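Local coordinates for probable translation initiation factor eIF-2B subunit beta (Schizosaccharomyces pombe, PDB 5B04), which forms part of the eIF2B complex, which catalyses the exchange of GDP for GTP on the gamma subunit of initiation factor eIF2, at residues T311-I319 and L368-L376. Residues are numbered along the deposited sequence; the frame is centred on the assembly and turned at random.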
ATOM      1  N   THR C 311       1.740   1.418   3.771  1.00 36.72           N
ATOM      2  CA  THR C 311       1.081   2.479   4.521  1.00 41.09           C
ATOM      3  C   THR C 311       2.108   3.351   5.243  1.00 54.47           C
ATOM      4  O   THR C 311       2.978   2.835   5.945  1.00 53.01           O
ATOM      5  CB  THR C 311       0.084   1.907   5.547  1.00 48.00           C
ATOM      6  OG1 THR C 311      -0.894   1.107   4.871  1.00 63.78           O
ATOM      7  CG2 THR C 311      -0.620   3.030   6.299  1.00 44.64           C
ATOM      8  N   PRO C 312       2.012   4.678   5.061  1.00 53.56           N
ATOM      9  CA  PRO C 312       2.925   5.645   5.684  1.00 51.04           C
ATOM     10  C   PRO C 312       2.936   5.574   7.209  1.00 56.24           C
ATOM     11  O   PRO C 312       1.884   5.434   7.832  1.00 55.63           O
ATOM     12  CB  PRO C 312       2.374   6.997   5.217  1.00 45.85           C
ATOM     13  CG  PRO C 312       1.652   6.693   3.956  1.00 44.97           C
ATOM     14  CD  PRO C 312       1.056   5.334   4.153  1.00 50.95           C
ATOM     15  N   VAL C 313       4.125   5.672   7.796  1.00 57.52           N
ATOM     16  CA  VAL C 313       4.268   5.696   9.247  1.00 53.66           C
ATOM     17  C   VAL C 313       4.697   7.082   9.715  1.00 57.85           C
ATOM     18  O   VAL C 313       5.788   7.549   9.388  1.00 60.09           O
ATOM     19  CB  VAL C 313       5.294   4.654   9.736  1.00 43.76           C
ATOM     20  CG1 VAL C 313       5.597   4.855  11.214  1.00 48.39           C
ATOM     21  CG2 VAL C 313       4.787   3.247   9.476  1.00 51.95           C
ATOM     22  N   VAL C 314       3.826   7.736  10.476  1.00 52.88           N
ATOM     23  CA  VAL C 314       4.115   9.066  10.998  1.00 49.34           C
ATOM     24  C   VAL C 314       4.378   8.998  12.498  1.00 57.17           C
ATOM     25  O   VAL C 314       3.723   8.245  13.217  1.00 57.45           O
ATOM     26  CB  VAL C 314       2.959  10.043  10.724  1.00 52.11           C
ATOM     27  CG1 VAL C 314       3.439  11.479  10.848  1.00 56.44           C
ATOM     28  CG2 VAL C 314       2.380   9.800   9.343  1.00 48.51           C
ATOM     29  N   VAL C 315       5.341   9.785  12.964  1.00 54.08           N
ATOM     30  CA  VAL C 315       5.692   9.799  14.379  1.00 48.49           C
ATOM     31  C   VAL C 315       5.598  11.203  14.965  1.00 50.65           C
ATOM     32  O   VAL C 315       6.253  12.130  14.489  1.00 54.19           O
ATOM     33  CB  VAL C 315       7.111   9.250  14.613  1.00 52.88           C
ATOM     34  CG1 VAL C 315       7.468   9.312  16.091  1.00 40.97           C
ATOM     35  CG2 VAL C 315       7.217   7.826  14.094  1.00 60.23           C
ATOM     36  N   CYS C 316       4.777  11.352  16.000  1.00 42.54           N
ATOM     37  CA  CYS C 316       4.635  12.628  16.691  1.00 49.13           C
ATOM     38  C   CYS C 316       5.442  12.625  17.984  1.00 49.09           C
ATOM     39  O   CYS C 316       5.155  11.857  18.902  1.00 56.50           O
ATOM     40  CB  CYS C 316       3.162  12.920  16.985  1.00 51.94           C
ATOM     41  SG  CYS C 316       2.110  13.002  15.520  1.00 54.88           S
ATOM     42  N   SER C 317       6.450  13.488  18.053  1.00 39.54           N
ATOM     43  CA  SER C 317       7.333  13.527  19.213  1.00 52.22           C
ATOM     44  C   SER C 317       8.016  14.878  19.380  1.00 49.04           C
ATOM     45  O   SER C 317       8.391  15.520  18.401  1.00 44.72           O
ATOM     46  CB  SER C 317       8.392  12.430  19.104  1.00 56.36           C
ATOM     47  OG  SER C 317       9.272  12.460  20.214  1.00 63.48           O
ATOM     48  N   GLY C 318       8.177  15.300  20.630  1.00 49.82           N
ATOM     49  CA  GLY C 318       8.917  16.510  20.930  1.00 58.00           C
ATOM     50  C   GLY C 318      10.399  16.277  20.713  1.00 52.11           C
ATOM     51  O   GLY C 318      10.879  15.152  20.850  1.00 51.50           O
ATOM     52  N   ILE C 319      11.128  17.337  20.379  1.00 53.33           N
ATOM     53  CA  ILE C 319      12.550  17.219  20.071  1.00 59.83           C
ATOM     54  C   ILE C 319      13.396  16.848  21.287  1.00 65.32           C
ATOM     55  O   ILE C 319      14.569  16.502  21.150  1.00 69.83           O
ATOM     56  CB  ILE C 319      13.103  18.527  19.463  1.00 70.46           C
ATOM     57  CG1 ILE C 319      12.371  19.749  20.028  1.00 90.65           C
ATOM     58  CG2 ILE C 319      12.968  18.504  17.949  1.00 59.22           C
ATOM     59  CD1 ILE C 319      12.744  20.117  21.453  1.00 82.79           C
ATOM     60  N   LEU C 368      11.735   2.823   8.691  1.00 50.62           N
ATOM     61  CA  LEU C 368      10.305   2.530   8.700  1.00 52.85           C
ATOM     62  C   LEU C 368       9.474   3.746   9.096  1.00 60.74           C
ATOM     63  O   LEU C 368       8.251   3.662   9.197  1.00 61.62           O
ATOM     64  CB  LEU C 368       9.998   1.362   9.638  1.00 43.69           C
ATOM     65  CG  LEU C 368      10.529  -0.007   9.205  1.00 58.27           C
ATOM     66  CD1 LEU C 368       9.838  -1.119   9.977  1.00 54.40           C
ATOM     67  CD2 LEU C 368      10.360  -0.203   7.705  1.00 66.77           C
ATOM     68  N   VAL C 369      10.139   4.874   9.320  1.00 52.90           N
ATOM     69  CA  VAL C 369       9.439   6.115   9.626  1.00 53.29           C
ATOM     70  C   VAL C 369       9.484   7.057   8.430  1.00 56.57           C
ATOM     71  O   VAL C 369      10.559   7.452   7.979  1.00 61.12           O
ATOM     72  CB  VAL C 369      10.040   6.823  10.852  1.00 58.02           C
ATOM     73  CG1 VAL C 369       9.347   8.158  11.081  1.00 48.61           C
ATOM     74  CG2 VAL C 369       9.925   5.939  12.084  1.00 53.51           C
ATOM     75  N   ASP C 370       8.311   7.412   7.915  1.00 53.27           N
ATOM     76  CA  ASP C 370       8.225   8.293   6.758  1.00 50.43           C
ATOM     77  C   ASP C 370       8.326   9.760   7.156  1.00 42.47           C
ATOM     78  O   ASP C 370       9.000  10.546   6.491  1.00 48.10           O
ATOM     79  CB  ASP C 370       6.918   8.055   5.997  1.00 57.30           C
ATOM     80  CG  ASP C 370       6.866   6.691   5.340  1.00 56.33           C
ATOM     81  OD1 ASP C 370       7.471   6.529   4.259  1.00 66.37           O
ATOM     82  OD2 ASP C 370       6.218   5.783   5.902  1.00 53.44           O
ATOM     83  N   LEU C 371       7.660  10.123   8.246  1.00 47.70           N
ATOM     84  CA  LEU C 371       7.603  11.516   8.668  1.00 50.41           C
ATOM     85  C   LEU C 371       7.618  11.673  10.185  1.00 56.49           C
ATOM     86  O   LEU C 371       6.922  10.955  10.904  1.00 53.62           O
ATOM     87  CB  LEU C 371       6.351  12.184   8.094  1.00 47.14           C
ATOM     88  CG  LEU C 371       6.111  13.640   8.497  1.00 44.11           C
ATOM     89  CD1 LEU C 371       7.206  14.533   7.941  1.00 47.75           C
ATOM     90  CD2 LEU C 371       4.741  14.108   8.035  1.00 45.28           C
ATOM     91  N   PHE C 372       8.421  12.618  10.666  1.00 43.51           N
ATOM     92  CA  PHE C 372       8.424  12.980  12.076  1.00 51.88           C
ATOM     93  C   PHE C 372       7.675  14.289  12.291  1.00 48.82           C
ATOM     94  O   PHE C 372       8.048  15.322  11.735  1.00 48.38           O
ATOM     95  CB  PHE C 372       9.852  13.110  12.610  1.00 54.42           C
ATOM     96  CG  PHE C 372      10.519  11.796  12.906  1.00 48.87           C
ATOM     97  CD1 PHE C 372      10.233  11.109  14.073  1.00 47.97           C
ATOM     98  CD2 PHE C 372      11.442  11.258  12.026  1.00 53.09           C
ATOM     99  CE1 PHE C 372      10.848   9.902  14.352  1.00 49.95           C
ATOM    100  CE2 PHE C 372      12.062  10.053  12.299  1.00 45.62           C
ATOM    101  CZ  PHE C 372      11.765   9.375  13.464  1.00 48.27           C
ATOM    102  N   ILE C 373       6.614  14.242  13.090  1.00 54.11           N
ATOM    103  CA  ILE C 373       5.907  15.453  13.485  1.00 51.34           C
ATOM    104  C   ILE C 373       6.455  15.949  14.818  1.00 50.48           C
ATOM    105  O   ILE C 373       6.266  15.311  15.852  1.00 48.90           O
ATOM    106  CB  ILE C 373       4.389  15.223  13.604  1.00 46.09           C
ATOM    107  CG1 ILE C 373       3.786  14.925  12.230  1.00 52.56           C
ATOM    108  CG2 ILE C 373       3.713  16.441  14.215  1.00 49.39           C
ATOM    109  CD1 ILE C 373       3.804  16.107  11.286  1.00 56.97           C
ATOM    110  N   THR C 374       7.145  17.084  14.785  1.00 47.10           N
ATOM    111  CA  THR C 374       7.761  17.632  15.988  1.00 52.55           C
ATOM    112  C   THR C 374       7.280  19.051  16.264  1.00 52.31           C
ATOM    113  O   THR C 374       6.560  19.639  15.458  1.00 70.56           O
ATOM    114  CB  THR C 374       9.297  17.643  15.878  1.00 58.34           C
ATOM    115  OG1 THR C 374       9.701  18.597  14.888  1.00 52.30           O
ATOM    116  CG2 THR C 374       9.818  16.265  15.495  1.00 57.37           C
ATOM    117  N   ASN C 375       7.683  19.597  17.407  1.00 51.41           N
ATOM    118  CA  ASN C 375       7.354  20.975  17.751  1.00 62.41           C
ATOM    119  C   ASN C 375       8.193  21.961  16.944  1.00 61.19           C
ATOM    120  O   ASN C 375       7.945  23.166  16.963  1.00 60.48           O
ATOM    121  CB  ASN C 375       7.545  21.217  19.249  1.00 70.15           C
ATOM    122  CG  ASN C 375       8.872  20.696  19.759  1.00 55.74           C
ATOM    123  OD1 ASN C 375       9.278  19.582  19.433  1.00 68.35           O
ATOM    124  ND2 ASN C 375       9.556  21.501  20.564  1.00 73.80           N
ATOM    125  N   LEU C 376       9.188  21.435  16.238  1.00 45.25           N
ATOM    126  CA  LEU C 376       9.996  22.239  15.329  1.00 47.59           C
ATOM    127  C   LEU C 376       9.444  22.141  13.912  1.00 62.01           C
ATOM    128  O   LEU C 376       9.874  22.864  13.014  1.00 53.67           O
ATOM    129  CB  LEU C 376      11.459  21.791  15.361  1.00 70.42           C
ATOM    130  CG  LEU C 376      12.404  22.505  16.332  1.00 57.68           C
ATOM    131  CD1 LEU C 376      11.845  22.524  17.746  1.00 60.95           C
ATOM    132  CD2 LEU C 376      13.777  21.848  16.305  1.00 57.99           C
TER
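One face of the F372 ring carries CG1 of V369 near its rim, while V315 lies alongside the phenyl group, pointing the same way, and reaches it obliquely with CB, 3.7 Å from F372 CD1. CG2 of V315 turns instead to V369, crossing that side chain at about a right angle; L293 of strand 293-296 touches all three. Two other flat groups work at the ends of the pairing. The carboxylate of D370 takes the amide of V313 on the anti side of OD2, 2.8 Å from V313 N and nearly straight at 169°, and D370 N returns a bond to V313 O. Between these ends, V315 N donates to L371 O at 2.8 Å, I373 N donates back to V315 O, and S317 N donates to I373 O at 2.9 Å, the ladder of two adjacent parallel strands. Here they belong to the Rossmann-like sheet of the IF-2B family, with strand 279-282 flanking 313-316 and strand 377-379 flanking 371-374. On the sheet face shared by V314, C316, L371 and I373, V314 CG1 meets I373 CG1 at 3.7 Å and C316 SG packs on I373 CB; L387 of the neighbouring delta subunit rests on V314. Past the strands, the N375 amide stands across I319: a chi1 of 48° swings it toward I319, where OD1 accepts from I319 N at 3.1 Å. Replacing N375 by alanine is likely to leave that N-H without this acceptor and to take the amide away from I319 CG1, which L376 CD1 also meets at 3.6 Å.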